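Local atomic coordinates of Thiol:disulfide interchange protein DsbC (Haemophilus influenzae, PDB entry 1T3B), a protein that probably helps disulfide bonds form in periplasmic proteins and acts as a disulfide isomerase, working as a homodimer with a redox-active cysteine pair. Residues L121-A126 against F177-T182. Sequence-based numbering, arbitrary orientation.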
loop_
_atom_site.group_PDB
_atom_site.type_symbol
_atom_site.label_atom_id
_atom_site.label_comp_id
_atom_site.label_asym_id
_atom_site.label_seq_id
_atom_site.Cartn_x
_atom_site.Cartn_y
_atom_site.Cartn_z
ATOM N N LEU A 121 14.508 -23.895 -6.751
ATOM C CA LEU A 121 13.066 -23.812 -6.760
ATOM C C LEU A 121 12.836 -23.435 -8.213
ATOM O O LEU A 121 13.707 -22.845 -8.841
ATOM C CB LEU A 121 12.586 -22.696 -5.840
ATOM C CG LEU A 121 12.487 -23.101 -4.378
ATOM C CD1 LEU A 121 12.082 -21.940 -3.536
ATOM C CD2 LEU A 121 11.462 -24.206 -4.258
ATOM N N ALA A 122 11.680 -23.769 -8.759
ATOM C CA ALA A 122 11.428 -23.446 -10.147
ATOM C C ALA A 122 10.768 -22.092 -10.312
ATOM O O ALA A 122 9.998 -21.638 -9.466
ATOM C CB ALA A 122 10.561 -24.518 -10.793
ATOM N N PHE A 123 11.076 -21.447 -11.424
ATOM C CA PHE A 123 10.471 -20.178 -11.709
ATOM C C PHE A 123 10.273 -20.025 -13.200
ATOM O O PHE A 123 11.042 -19.331 -13.861
ATOM C CB PHE A 123 11.325 -19.026 -11.186
ATOM C CG PHE A 123 10.600 -17.712 -11.173
ATOM C CD1 PHE A 123 9.727 -17.392 -10.136
ATOM C CD2 PHE A 123 10.727 -16.825 -12.237
ATOM C CE1 PHE A 123 8.994 -16.218 -10.159
ATOM C CE2 PHE A 123 9.994 -15.644 -12.269
ATOM C CZ PHE A 123 9.127 -15.345 -11.229
ATOM N N PRO A 124 9.264 -20.708 -13.765
ATOM C CA PRO A 124 9.021 -20.583 -15.208
ATOM C C PRO A 124 8.441 -19.205 -15.552
ATOM O O PRO A 124 7.254 -18.925 -15.346
ATOM C CB PRO A 124 8.070 -21.746 -15.512
ATOM C CG PRO A 124 7.427 -22.038 -14.208
ATOM C CD PRO A 124 8.538 -21.862 -13.212
ATOM N N ARG A 125 9.313 -18.351 -16.078
ATOM C CA ARG A 125 8.981 -16.976 -16.438
ATOM C C ARG A 125 7.832 -16.801 -17.430
ATOM O O ARG A 125 6.885 -16.069 -17.151
ATOM C CB ARG A 125 10.241 -16.275 -16.958
ATOM C CG ARG A 125 11.325 -16.131 -15.902
ATOM C CD ARG A 125 12.631 -15.636 -16.496
ATOM N NE ARG A 125 13.115 -16.491 -17.573
ATOM C CZ ARG A 125 14.273 -16.316 -18.200
ATOM N NH1 ARG A 125 15.064 -15.316 -17.850
ATOM N NH2 ARG A 125 14.632 -17.132 -19.182
ATOM N N ALA A 126 7.922 -17.460 -18.585
ATOM C CA ALA A 126 6.884 -17.375 -19.613
ATOM C C ALA A 126 5.624 -18.136 -19.176
ATOM O O ALA A 126 5.042 -18.912 -19.945
ATOM C CB ALA A 126 7.416 -17.933 -20.944
ATOM N N PHE A 177 7.982 -13.059 -3.120
ATOM C CA PHE A 177 9.303 -12.574 -2.762
ATOM C C PHE A 177 9.719 -11.391 -3.633
ATOM O O PHE A 177 10.649 -10.657 -3.299
ATOM C CB PHE A 177 10.327 -13.701 -2.900
ATOM C CG PHE A 177 10.554 -14.470 -1.634
ATOM C CD1 PHE A 177 11.357 -13.944 -0.628
ATOM C CD2 PHE A 177 9.941 -15.697 -1.430
ATOM C CE1 PHE A 177 11.545 -14.631 0.563
ATOM C CE2 PHE A 177 10.120 -16.396 -0.239
ATOM C CZ PHE A 177 10.921 -15.864 0.760
ATOM N N GLY A 178 9.030 -11.205 -4.751
ATOM C CA GLY A 178 9.375 -10.116 -5.644
ATOM C C GLY A 178 10.354 -10.535 -6.722
ATOM O O GLY A 178 11.114 -9.715 -7.225
ATOM N N VAL A 179 10.350 -11.811 -7.090
ATOM C CA VAL A 179 11.264 -12.251 -8.129
ATOM C C VAL A 179 10.764 -11.671 -9.441
ATOM O O VAL A 179 9.589 -11.801 -9.773
ATOM C CB VAL A 179 11.321 -13.793 -8.235
ATOM C CG1 VAL A 179 12.477 -14.212 -9.152
ATOM C CG2 VAL A 179 11.485 -14.400 -6.853
ATOM N N ARG A 180 11.656 -11.032 -10.185
ATOM C CA ARG A 180 11.272 -10.424 -11.450
ATOM C C ARG A 180 12.144 -10.895 -12.609
ATOM O O ARG A 180 12.113 -10.347 -13.707
ATOM C CB ARG A 180 11.329 -8.903 -11.301
ATOM C CG ARG A 180 10.471 -8.402 -10.160
ATOM C CD ARG A 180 10.606 -6.917 -9.960
ATOM N NE ARG A 180 10.336 -6.165 -11.185
ATOM C CZ ARG A 180 10.080 -4.860 -11.228
ATOM N NH1 ARG A 180 10.052 -4.140 -10.112
ATOM N NH2 ARG A 180 9.848 -4.276 -12.393
ATOM N N GLY A 181 12.918 -11.934 -12.355
ATOM C CA GLY A 181 13.789 -12.476 -13.380
ATOM C C GLY A 181 14.608 -13.580 -12.753
ATOM O O GLY A 181 14.491 -13.827 -11.552
ATOM N N THR A 182 15.441 -14.240 -13.546
ATOM C CA THR A 182 16.254 -15.324 -13.019
ATOM C C THR A 182 17.680 -15.286 -13.535
ATOM O O THR A 182 17.945 -14.810 -14.628
ATOM C CB THR A 182 15.612 -16.698 -13.350
ATOM O OG1 THR A 182 15.351 -16.781 -14.756
ATOM C CG2 THR A 182 14.299 -16.870 -12.595
#
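Phe123 and Thr182 approach with CA 7.7 Å from CA, and Arg125 and Gly181 with CA 7.3 Å from CA, spacings too wide for backbone pairing, so the contact is made mainly by side chains. Segment 121-126 is the end of strand 116-122 and the turn after it; segment 177-182 runs from the end of helix 166-177, closed by a Schellman motif where Gly178 takes a positive phi of 92°, into the loop before strand 184-186. The Phe123 ring lies between the two segments. With CG anti to the backbone N (chi1 -167°), it reaches Val179, whose CG1 stands 4.0 Å from the Phe123 ring centroid and 8° off the ring normal, a CH-pi contact over the face. Val179 CB adds an apolar contact, 3.9 Å from Phe123 CE1. Both residues also pack on Phe93 of strand 88-94, and Phe123 stacks on Tyr171 of helix 166-177. In this thioredoxin-like domain the loop passes close to the redox-active Cys98-Cys101 disulfide, probably in the place of the cis-proline loop of thioredoxin-fold proteins: Thr182 and Arg125 both touch Cys98. Thr182 divides its branches between two partners. Its methyl CG2 meets the Phe123 ring obliquely, 3.6 Å from CD2, while OG1 lies over a face of the Arg125 guanidinium. Arg125 NH1 is 3.4 Å from Thr182 OG1, but the angle is too poor for a hydrogen bond; Arg125 CD touches the same oxygen.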